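Long-range contacts in 2-amino-4-hydroxy-6-hydroxymethyldihydropteridine pyrophosphokinase (PDB 1CBK), which catalyses the transfer of pyrophosphate from ATP to 6-hydroxymethyl-7,8-dihydropterin, a step in folate biosynthesis: residues 46-54 against 86-94; 54-62 against 123-131. One frame throughout, in Å; residues are numbered along the deposited sequence.

Contact 1: residues 46-54 against 86-94. With ROI (7,8-dihydro-7,7-dimethyl-6-hydroxypterin), chain D; SO4 (sulfate ion), chain C.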
loop_
_atom_site.group_PDB
_atom_site.type_symbol
_atom_site.label_atom_id
_atom_site.label_comp_id
_atom_site.label_asym_id
_atom_site.label_seq_id
_atom_site.Cartn_x
_atom_site.Cartn_y
_atom_site.Cartn_z
ATOM N N LEU A 46 -7.025 6.258 -6.142
ATOM C CA LEU A 46 -6.021 6.252 -5.092
ATOM C C LEU A 46 -4.819 6.835 -5.865
ATOM O O LEU A 46 -4.276 6.189 -6.765
ATOM C CB LEU A 46 -5.700 4.818 -4.607
ATOM C CG LEU A 46 -4.464 4.723 -3.688
ATOM C CD1 LEU A 46 -4.679 5.588 -2.401
ATOM C CD2 LEU A 46 -4.184 3.260 -3.342
ATOM N N GLY A 47 -4.443 8.072 -5.555
ATOM C CA GLY A 47 -3.339 8.708 -6.255
ATOM C C GLY A 47 -3.771 10.108 -6.646
ATOM O O GLY A 47 -4.620 10.697 -5.959
ATOM N N PRO A 48 -3.153 10.710 -7.684
ATOM C CA PRO A 48 -3.517 12.059 -8.141
ATOM C C PRO A 48 -5.044 12.051 -8.343
ATOM O O PRO A 48 -5.604 11.053 -8.817
ATOM C CB PRO A 48 -2.815 12.170 -9.492
ATOM C CG PRO A 48 -1.633 11.276 -9.359
ATOM C CD PRO A 48 -2.047 10.137 -8.478
ATOM N N GLN A 49 -5.720 13.134 -7.967
ATOM C CA GLN A 49 -7.178 13.178 -8.094
ATOM C C GLN A 49 -7.708 13.644 -9.433
ATOM O O GLN A 49 -8.899 13.515 -9.703
ATOM C CB GLN A 49 -7.797 13.975 -6.949
ATOM C CG GLN A 49 -7.637 13.287 -5.600
ATOM C CD GLN A 49 -8.287 11.925 -5.580
ATOM O OE1 GLN A 49 -9.508 11.810 -5.626
ATOM N NE2 GLN A 49 -7.474 10.880 -5.545
ATOM N N ASP A 50 -6.812 14.163 -10.269
ATOM C CA ASP A 50 -7.188 14.636 -11.601
ATOM C C ASP A 50 -7.186 13.508 -12.654
ATOM O O ASP A 50 -6.584 13.633 -13.731
ATOM C CB ASP A 50 -6.275 15.807 -12.038
ATOM C CG ASP A 50 -4.800 15.458 -12.036
ATOM O OD1 ASP A 50 -4.416 14.386 -11.517
ATOM O OD2 ASP A 50 -4.006 16.274 -12.561
ATOM N N GLN A 51 -7.827 12.387 -12.315
ATOM C CA GLN A 51 -7.919 11.244 -13.235
ATOM C C GLN A 51 -9.315 10.677 -13.058
ATOM O O GLN A 51 -9.978 10.973 -12.049
ATOM C CB GLN A 51 -6.846 10.186 -12.944
ATOM C CG GLN A 51 -6.971 9.486 -11.614
ATOM C CD GLN A 51 -5.849 8.476 -11.408
ATOM O OE1 GLN A 51 -5.605 7.623 -12.264
ATOM N NE2 GLN A 51 -5.134 8.605 -10.296
ATOM N N PRO A 52 -9.812 9.912 -14.046
ATOM C CA PRO A 52 -11.164 9.387 -13.856
ATOM C C PRO A 52 -11.263 8.352 -12.729
ATOM O O PRO A 52 -10.260 7.732 -12.341
ATOM C CB PRO A 52 -11.482 8.753 -15.218
ATOM C CG PRO A 52 -10.546 9.472 -16.187
ATOM C CD PRO A 52 -9.291 9.582 -15.393
ATOM N N ASP A 53 -12.472 8.173 -12.214
ATOM C CA ASP A 53 -12.729 7.172 -11.192
ATOM C C ASP A 53 -12.459 5.814 -11.836
ATOM O O ASP A 53 -12.678 5.629 -13.044
ATOM C CB ASP A 53 -14.192 7.214 -10.769
ATOM C CG ASP A 53 -14.505 8.351 -9.808
ATOM O OD1 ASP A 53 -13.577 9.062 -9.363
ATOM O OD2 ASP A 53 -15.704 8.510 -9.494
ATOM N N TYR A 54 -12.057 4.845 -11.018
ATOM C CA TYR A 54 -11.754 3.508 -11.505
ATOM C C TYR A 54 -12.933 2.584 -11.424
ATOM O O TYR A 54 -13.897 2.868 -10.702
ATOM C CB TYR A 54 -10.643 2.893 -10.658
ATOM C CG TYR A 54 -9.266 3.386 -11.001
ATOM C CD1 TYR A 54 -8.826 4.660 -10.598
ATOM C CD2 TYR A 54 -8.400 2.583 -11.727
ATOM C CE1 TYR A 54 -7.525 5.101 -10.925
ATOM C CE2 TYR A 54 -7.112 3.015 -12.057
ATOM C CZ TYR A 54 -6.681 4.260 -11.656
ATOM O OH TYR A 54 -5.418 4.630 -12.000
ATOM N N LEU A 86 -0.678 6.135 -18.428
ATOM C CA LEU A 86 -0.253 7.508 -18.729
ATOM C C LEU A 86 0.767 8.177 -17.795
ATOM O O LEU A 86 1.417 9.149 -18.184
ATOM C CB LEU A 86 -1.476 8.408 -18.881
ATOM C CG LEU A 86 -2.534 7.953 -19.888
ATOM C CD1 LEU A 86 -3.631 8.993 -19.968
ATOM C CD2 LEU A 86 -1.914 7.712 -21.269
ATOM N N ARG A 87 0.887 7.680 -16.565
ATOM C CA ARG A 87 1.816 8.239 -15.555
ATOM C C ARG A 87 1.774 7.340 -14.329
ATOM O O ARG A 87 0.813 6.599 -14.154
ATOM C CB ARG A 87 1.369 9.661 -15.146
ATOM C CG ARG A 87 -0.131 9.768 -14.895
ATOM C CD ARG A 87 -0.479 11.046 -14.170
ATOM N NE ARG A 87 -1.912 11.318 -14.221
ATOM C CZ ARG A 87 -2.520 12.252 -13.503
ATOM N NH1 ARG A 87 -1.808 13.058 -12.718
ATOM N NH2 ARG A 87 -3.838 12.394 -13.593
ATOM N N ARG A 88 2.813 7.374 -13.497
ATOM C CA ARG A 88 2.807 6.577 -12.261
ATOM C C ARG A 88 1.651 7.088 -11.383
ATOM O O ARG A 88 1.395 8.285 -11.310
ATOM C CB ARG A 88 4.114 6.680 -11.482
ATOM C CG ARG A 88 4.149 5.672 -10.333
ATOM C CD ARG A 88 5.324 5.883 -9.396
ATOM N NE ARG A 88 6.605 5.521 -9.998
ATOM C CZ ARG A 88 7.794 5.717 -9.423
ATOM N NH1 ARG A 88 7.895 6.304 -8.234
ATOM N NH2 ARG A 88 8.892 5.337 -10.054
ATOM N N TRP A 89 0.948 6.158 -10.757
ATOM C CA TRP A 89 -0.226 6.429 -9.930
ATOM C C TRP A 89 -1.369 7.031 -10.718
ATOM O O TRP A 89 -2.395 7.388 -10.122
ATOM C CB TRP A 89 0.086 7.347 -8.736
ATOM C CG TRP A 89 1.136 6.853 -7.840
ATOM C CD1 TRP A 89 2.394 7.344 -7.720
ATOM C CD2 TRP A 89 1.020 5.795 -6.883
ATOM N NE1 TRP A 89 3.076 6.664 -6.732
ATOM C CE2 TRP A 89 2.248 5.701 -6.201
ATOM C CE3 TRP A 89 -0.016 4.917 -6.522
ATOM C CZ2 TRP A 89 2.486 4.779 -5.182
ATOM C CZ3 TRP A 89 0.218 3.988 -5.495
ATOM C CH2 TRP A 89 1.461 3.933 -4.842
ATOM N N GLY A 90 -1.232 7.100 -12.041
ATOM C CA GLY A 90 -2.291 7.687 -12.852
ATOM C C GLY A 90 -3.089 6.707 -13.706
ATOM O O GLY A 90 -3.113 5.499 -13.439
ATOM N N GLU A 91 -3.649 7.242 -14.795
ATOM C CA GLU A 91 -4.491 6.505 -15.738
ATOM C C GLU A 91 -3.897 5.236 -16.373
ATOM O O GLU A 91 -2.773 5.234 -16.834
ATOM C CB GLU A 91 -4.968 7.445 -16.851
ATOM C CG GLU A 91 -5.635 8.742 -16.382
ATOM C CD GLU A 91 -4.657 9.895 -16.098
ATOM O OE1 GLU A 91 -3.419 9.714 -16.107
ATOM O OE2 GLU A 91 -5.158 11.016 -15.861
ATOM N N ARG A 92 -4.700 4.180 -16.450
ATOM C CA ARG A 92 -4.278 2.919 -17.059
ATOM C C ARG A 92 -5.538 2.243 -17.611
ATOM O O ARG A 92 -6.596 2.281 -16.980
ATOM C CB ARG A 92 -3.627 2.008 -16.014
ATOM C CG ARG A 92 -4.612 1.611 -14.894
ATOM C CD ARG A 92 -3.923 1.409 -13.580
ATOM N NE ARG A 92 -3.148 2.589 -13.236
ATOM C CZ ARG A 92 -1.873 2.543 -12.876
ATOM N NH1 ARG A 92 -1.252 1.365 -12.775
ATOM N NH2 ARG A 92 -1.230 3.668 -12.590
ATOM N N THR A 93 -5.421 1.621 -18.775
ATOM C CA THR A 93 -6.554 0.934 -19.379
ATOM C C THR A 93 -6.892 -0.370 -18.647
ATOM O O THR A 93 -8.039 -0.805 -18.662
ATOM C CB THR A 93 -6.288 0.638 -20.864
ATOM O OG1 THR A 93 -5.073 -0.100 -20.976
ATOM C CG2 THR A 93 -6.154 1.948 -21.684
ATOM N N LEU A 94 -5.898 -0.993 -18.010
ATOM C CA LEU A 94 -6.108 -2.252 -17.293
ATOM C C LEU A 94 -4.915 -2.700 -16.451
ATOM O O LEU A 94 -3.767 -2.593 -16.875
ATOM C CB LEU A 94 -6.416 -3.393 -18.300
ATOM C CG LEU A 94 -6.633 -4.819 -17.748
ATOM C CD1 LEU A 94 -8.038 -4.924 -17.150
ATOM C CD2 LEU A 94 -6.453 -5.839 -18.860
HETATM N N1 ROI D . -7.364 3.683 -7.698
HETATM C C2 ROI D . -8.527 2.946 -7.732
HETATM N N2 ROI D . -9.638 3.497 -7.173
HETATM N N3 ROI D . -8.606 1.715 -8.293
HETATM C C4 ROI D . -7.532 1.114 -8.849
HETATM O O4 ROI D . -7.601 0.004 -9.402
HETATM C C4A ROI D . -6.272 1.797 -8.807
HETATM N N5 ROI D . -5.208 1.245 -9.311
HETATM C C6 ROI D . -3.964 1.840 -9.314
HETATM C C7 ROI D . -3.769 3.163 -8.525
HETATM C C16 ROI D . -3.125 2.881 -7.112
HETATM C C15 ROI D . -2.946 4.170 -9.340
HETATM N N8 ROI D . -5.066 3.822 -8.183
HETATM C C8A ROI D . -6.268 3.138 -8.199
HETATM O O9 ROI D . -3.062 1.224 -9.967
HETATM S S SO4 C . 2.051 2.452 -11.210
HETATM O O1 SO4 C . 2.409 2.333 -9.676
HETATM O O2 SO4 C . 1.367 1.067 -11.737
HETATM O O3 SO4 C . 1.118 3.606 -11.306
HETATM O O4 SO4 C . 3.367 2.717 -12.113
#
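Gln51 reaches across from one pterin-site loop to the backbone of another: its NE2 donates to Trp89 O at 3.0 Å, in the carbonyl plane. The two loops, 46-54 and 86-94, are among those that border the active site in the HPPK fold, and Arg87 to Gly90 form a type II beta turn. The inner part of the contact is close-packed. The second N-H of Gln51 NE2 is spent on Pro48 O of its own loop, so the amide nitrogen links the two loops. Pro48 lies crosswise to Trp89, its CD 3.5 Å from Trp89 CB. The phenol of Tyr54 lies against one face of the pterin analogue, with ligand C8A 3.5 Å above the ring centre, while its OH accepts a bent bond from Arg92 NE (3.3 Å, 136°). Two bends, at chi2 and chi3, turn the Arg92 guanidinium so that NE and NH2 both hold Gly90 O, while NH1 and NH2 also bind a sulfate, probably from the crystallisation liquor.

The outer side, where Asp50 and Pro52 are exposed, is held largely by charge, although Arg87 also packs on Pro48. Arg87, its chain extended from CG to NE, lies between two acids: NE and NH2 take one oxygen each of Glu91, and NH1 and NH2 converge on Asp50. The carboxylate and guanidinium planes are 69° apart. Both nitrogens reach Asp50 OD1 from the same face of the carboxylate, NH2 (2.9 Å) from above its plane and NH1 on the syn side, 26° out of it.

Contact 2: residues 54-62 against 123-131. With ROI (7,8-dihydro-7,7-dimethyl-6-hydroxypterin), chain D.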
loop_
_atom_site.group_PDB
_atom_site.type_symbol
_atom_site.label_atom_id
_atom_site.label_comp_id
_atom_site.label_asym_id
_atom_site.label_seq_id
_atom_site.Cartn_x
_atom_site.Cartn_y
_atom_site.Cartn_z
ATOM N N TYR A 54 -12.057 4.845 -11.018
ATOM C CA TYR A 54 -11.754 3.508 -11.505
ATOM C C TYR A 54 -12.933 2.584 -11.424
ATOM O O TYR A 54 -13.897 2.868 -10.702
ATOM C CB TYR A 54 -10.643 2.893 -10.658
ATOM C CG TYR A 54 -9.266 3.386 -11.001
ATOM C CD1 TYR A 54 -8.826 4.660 -10.598
ATOM C CD2 TYR A 54 -8.400 2.583 -11.727
ATOM C CE1 TYR A 54 -7.525 5.101 -10.925
ATOM C CE2 TYR A 54 -7.112 3.015 -12.057
ATOM C CZ TYR A 54 -6.681 4.260 -11.656
ATOM O OH TYR A 54 -5.418 4.630 -12.000
ATOM N N VAL A 55 -12.886 1.510 -12.215
ATOM C CA VAL A 55 -13.896 0.443 -12.146
ATOM C C VAL A 55 -13.031 -0.758 -11.679
ATOM O O VAL A 55 -11.969 -1.039 -12.271
ATOM C CB VAL A 55 -14.636 0.170 -13.478
ATOM C CG1 VAL A 55 -15.652 -0.976 -13.289
ATOM C CG2 VAL A 55 -15.399 1.417 -13.911
ATOM N N ASN A 56 -13.438 -1.364 -10.561
ATOM C CA ASN A 56 -12.714 -2.459 -9.932
ATOM C C ASN A 56 -13.525 -3.724 -9.705
ATOM O O ASN A 56 -14.732 -3.671 -9.527
ATOM C CB ASN A 56 -12.177 -2.010 -8.559
ATOM C CG ASN A 56 -10.998 -1.062 -8.670
ATOM O OD1 ASN A 56 -11.131 0.134 -8.437
ATOM N ND2 ASN A 56 -9.835 -1.599 -8.980
ATOM N N ALA A 57 -12.838 -4.861 -9.686
ATOM C CA ALA A 57 -13.482 -6.140 -9.441
ATOM C C ALA A 57 -12.406 -7.114 -9.000
ATOM O O ALA A 57 -11.205 -6.804 -9.043
ATOM C CB ALA A 57 -14.202 -6.668 -10.709
ATOM N N VAL A 58 -12.857 -8.270 -8.523
ATOM C CA VAL A 58 -11.975 -9.355 -8.075
ATOM C C VAL A 58 -12.604 -10.616 -8.647
ATOM O O VAL A 58 -13.824 -10.807 -8.541
ATOM C CB VAL A 58 -11.892 -9.484 -6.495
ATOM C CG1 VAL A 58 -11.027 -10.704 -6.105
ATOM C CG2 VAL A 58 -11.254 -8.224 -5.869
ATOM N N ALA A 59 -11.779 -11.444 -9.277
ATOM C CA ALA A 59 -12.226 -12.705 -9.865
ATOM C C ALA A 59 -11.611 -13.896 -9.122
ATOM O O ALA A 59 -10.466 -13.829 -8.647
ATOM C CB ALA A 59 -11.832 -12.754 -11.354
ATOM N N LYS A 60 -12.371 -14.976 -9.021
ATOM C CA LYS A 60 -11.906 -16.187 -8.358
ATOM C C LYS A 60 -11.696 -17.238 -9.421
ATOM O O LYS A 60 -12.597 -17.476 -10.246
ATOM C CB LYS A 60 -12.963 -16.675 -7.363
ATOM C CG LYS A 60 -12.637 -17.994 -6.646
ATOM C CD LYS A 60 -13.825 -18.438 -5.758
ATOM C CE LYS A 60 -13.553 -19.766 -5.096
ATOM N NZ LYS A 60 -14.651 -20.157 -4.152
ATOM N N ILE A 61 -10.513 -17.848 -9.444
ATOM C CA ILE A 61 -10.225 -18.892 -10.431
ATOM C C ILE A 61 -9.667 -20.153 -9.763
ATOM O O ILE A 61 -9.186 -20.089 -8.637
ATOM C CB ILE A 61 -9.179 -18.456 -11.518
ATOM C CG1 ILE A 61 -7.834 -18.105 -10.874
ATOM C CG2 ILE A 61 -9.726 -17.323 -12.418
ATOM C CD1 ILE A 61 -6.709 -17.939 -11.893
ATOM N N GLU A 62 -9.743 -21.285 -10.479
ATOM C CA GLU A 62 -9.211 -22.583 -10.045
ATOM C C GLU A 62 -8.262 -22.866 -11.177
ATOM O O GLU A 62 -8.679 -22.904 -12.340
ATOM C CB GLU A 62 -10.313 -23.635 -9.987
ATOM C CG GLU A 62 -11.309 -23.367 -8.845
ATOM C CD GLU A 62 -12.548 -24.293 -8.811
ATOM O OE1 GLU A 62 -12.785 -25.078 -9.768
ATOM O OE2 GLU A 62 -13.290 -24.212 -7.800
ATOM N N PHE A 123 -11.185 -0.928 -2.731
ATOM C CA PHE A 123 -11.595 -1.489 -4.014
ATOM C C PHE A 123 -11.046 -2.880 -4.288
ATOM O O PHE A 123 -11.207 -3.416 -5.387
ATOM C CB PHE A 123 -11.259 -0.517 -5.157
ATOM C CG PHE A 123 -9.863 0.015 -5.116
ATOM C CD1 PHE A 123 -8.822 -0.676 -5.721
ATOM C CD2 PHE A 123 -9.594 1.231 -4.502
ATOM C CE1 PHE A 123 -7.529 -0.172 -5.715
ATOM C CE2 PHE A 123 -8.302 1.752 -4.487
ATOM C CZ PHE A 123 -7.269 1.052 -5.093
ATOM N N VAL A 124 -10.323 -3.418 -3.312
ATOM C CA VAL A 124 -9.773 -4.746 -3.385
ATOM C C VAL A 124 -10.517 -5.604 -2.348
ATOM O O VAL A 124 -11.084 -6.659 -2.680
ATOM C CB VAL A 124 -8.283 -4.757 -3.035
ATOM C CG1 VAL A 124 -7.806 -6.197 -2.797
ATOM C CG2 VAL A 124 -7.467 -4.143 -4.141
ATOM N N ILE A 125 -10.556 -5.129 -1.098
ATOM C CA ILE A 125 -11.171 -5.899 -0.011
ATOM C C ILE A 125 -12.678 -6.031 -0.036
ATOM O O ILE A 125 -13.205 -7.100 0.305
ATOM C CB ILE A 125 -10.689 -5.419 1.380
ATOM C CG1 ILE A 125 -9.178 -5.656 1.517
ATOM C CG2 ILE A 125 -11.486 -6.106 2.537
ATOM C CD1 ILE A 125 -8.741 -7.122 1.501
ATOM N N VAL A 126 -13.386 -4.977 -0.435
ATOM C CA VAL A 126 -14.844 -5.054 -0.481
ATOM C C VAL A 126 -15.310 -6.103 -1.512
ATOM O O VAL A 126 -16.207 -6.917 -1.206
ATOM C CB VAL A 126 -15.488 -3.665 -0.691
ATOM C CG1 VAL A 126 -16.949 -3.785 -1.085
ATOM C CG2 VAL A 126 -15.314 -2.837 0.578
ATOM N N PRO A 127 -14.760 -6.066 -2.755
ATOM C CA PRO A 127 -15.135 -7.045 -3.796
ATOM C C PRO A 127 -14.710 -8.484 -3.371
ATOM O O PRO A 127 -15.433 -9.441 -3.627
ATOM C CB PRO A 127 -14.326 -6.605 -5.030
ATOM C CG PRO A 127 -14.011 -5.209 -4.801
ATOM C CD PRO A 127 -14.002 -4.933 -3.324
ATOM N N LEU A 128 -13.522 -8.638 -2.796
ATOM C CA LEU A 128 -13.057 -9.964 -2.336
ATOM C C LEU A 128 -14.028 -10.547 -1.291
ATOM O O LEU A 128 -14.404 -11.713 -1.366
ATOM C CB LEU A 128 -11.628 -9.877 -1.746
ATOM C CG LEU A 128 -10.949 -11.176 -1.258
ATOM C CD1 LEU A 128 -10.883 -12.197 -2.391
ATOM C CD2 LEU A 128 -9.542 -10.883 -0.758
ATOM N N PHE A 129 -14.447 -9.711 -0.340
ATOM C CA PHE A 129 -15.372 -10.125 0.718
ATOM C C PHE A 129 -16.704 -10.566 0.135
ATOM O O PHE A 129 -17.355 -11.487 0.646
ATOM C CB PHE A 129 -15.572 -8.974 1.700
ATOM C CG PHE A 129 -16.570 -9.259 2.789
ATOM C CD1 PHE A 129 -16.407 -10.341 3.650
ATOM C CD2 PHE A 129 -17.677 -8.432 2.960
ATOM C CE1 PHE A 129 -17.334 -10.601 4.679
ATOM C CE2 PHE A 129 -18.605 -8.672 3.974
ATOM C CZ PHE A 129 -18.432 -9.764 4.837
ATOM N N GLU A 130 -17.107 -9.925 -0.962
ATOM C CA GLU A 130 -18.374 -10.274 -1.605
ATOM C C GLU A 130 -18.358 -11.716 -2.153
ATOM O O GLU A 130 -19.366 -12.409 -2.115
ATOM C CB GLU A 130 -18.684 -9.272 -2.727
ATOM C CG GLU A 130 -19.973 -9.570 -3.506
ATOM C CD GLU A 130 -20.175 -8.651 -4.715
ATOM O OE1 GLU A 130 -19.181 -8.076 -5.192
ATOM O OE2 GLU A 130 -21.330 -8.509 -5.190
ATOM N N ILE A 131 -17.217 -12.187 -2.639
ATOM C CA ILE A 131 -17.143 -13.539 -3.205
ATOM C C ILE A 131 -16.415 -14.564 -2.342
ATOM O O ILE A 131 -16.250 -15.703 -2.765
ATOM C CB ILE A 131 -16.496 -13.564 -4.634
ATOM C CG1 ILE A 131 -15.024 -13.145 -4.591
ATOM C CG2 ILE A 131 -17.274 -12.665 -5.576
ATOM C CD1 ILE A 131 -14.356 -13.160 -5.962
HETATM N N1 ROI D . -7.364 3.683 -7.698
HETATM C C2 ROI D . -8.527 2.946 -7.732
HETATM N N2 ROI D . -9.638 3.497 -7.173
HETATM N N3 ROI D . -8.606 1.715 -8.293
HETATM C C4 ROI D . -7.532 1.114 -8.849
HETATM O O4 ROI D . -7.601 0.004 -9.402
HETATM C C4A ROI D . -6.272 1.797 -8.807
HETATM N N5 ROI D . -5.208 1.245 -9.311
HETATM C C6 ROI D . -3.964 1.840 -9.314
HETATM C C7 ROI D . -3.769 3.163 -8.525
HETATM C C16 ROI D . -3.125 2.881 -7.112
HETATM C C15 ROI D . -2.946 4.170 -9.340
HETATM N N8 ROI D . -5.066 3.822 -8.183
HETATM C C8A ROI D . -6.268 3.138 -8.199
HETATM O O9 ROI D . -3.062 1.224 -9.967
HETATM O O HOH W 1 -9.867 -4.647 -7.307
HETATM O O HOH W 2 -14.786 -17.854 -2.282
#
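The Asn56 amide and the Phe123 ring have nearly parallel planes, 20° apart, where strand 54-62 meets the start of helix 123-131, but the side chains cross obliquely and the amide does not stack on the ring. The closest touch is Asn56 OD1 on Phe123 CB, at 3.3 Å. Phe123 CG sits between the backbone N and the carbonyl carbon (chi1 49°), which carries the ring over the pterin analogue, and ligand N3 sits 3.3 Å from the ring plane, over its centre. The helix lies against a face of the central antiparallel sheet, its axis 7.2 Å from that of the strand and crossing it at -41°.

Farther along, the contact is apolar. Val58 points into the helix and divides its two methyls: CG2 rests on Pro127 CB (3.6 Å), the two side chains crossing at about a right angle, while CG1 meets Leu128 CD1 and Ile131 CD1 obliquely. Ile131 CD1 also lies against Lys60 CB. Polar links between strand and helix run through water. One bridges Ala57 O and Phe123 O; another accepts from Lys60 NZ and donates to Ile131 O.

The amide of Asn56 is fixed by partners on both atoms. OD1 accepts from ligand N3 (3.0 Å) and is also bonded to Ser43 OG; ND2 donates to ligand O4 at 2.8 Å and to Leu8 O. This nearly straight pair of ligand bonds matches the N-H and carbonyl of the pterin, consistent with recognition of the substrate's ring by its hydrogen-bonding pattern.

Tyr54 belongs to both contacts, closing the loop 46-54 and opening the strand 54-62, so the centres, 19 Å apart, are joined through one residue. The ligand joins them again: its bicyclic ring lies between Tyr54 on one face and Phe123 on the other, an aromatic sandwich with one ring from the loop-strand junction, the other from the helix. The polar rim of the ligand is divided between the contacts, and contact 1 contributes Leu46, whose N and O bind ligand N1 and N8 at 3.0 and 2.9 Å. Leu46 CB also packs 4.0 Å from Phe123 CE2. Contact 2 supplies the pocket from its Asn56-Phe123 end and otherwise packs helix on sheet; contact 1 is the partly buried loop side.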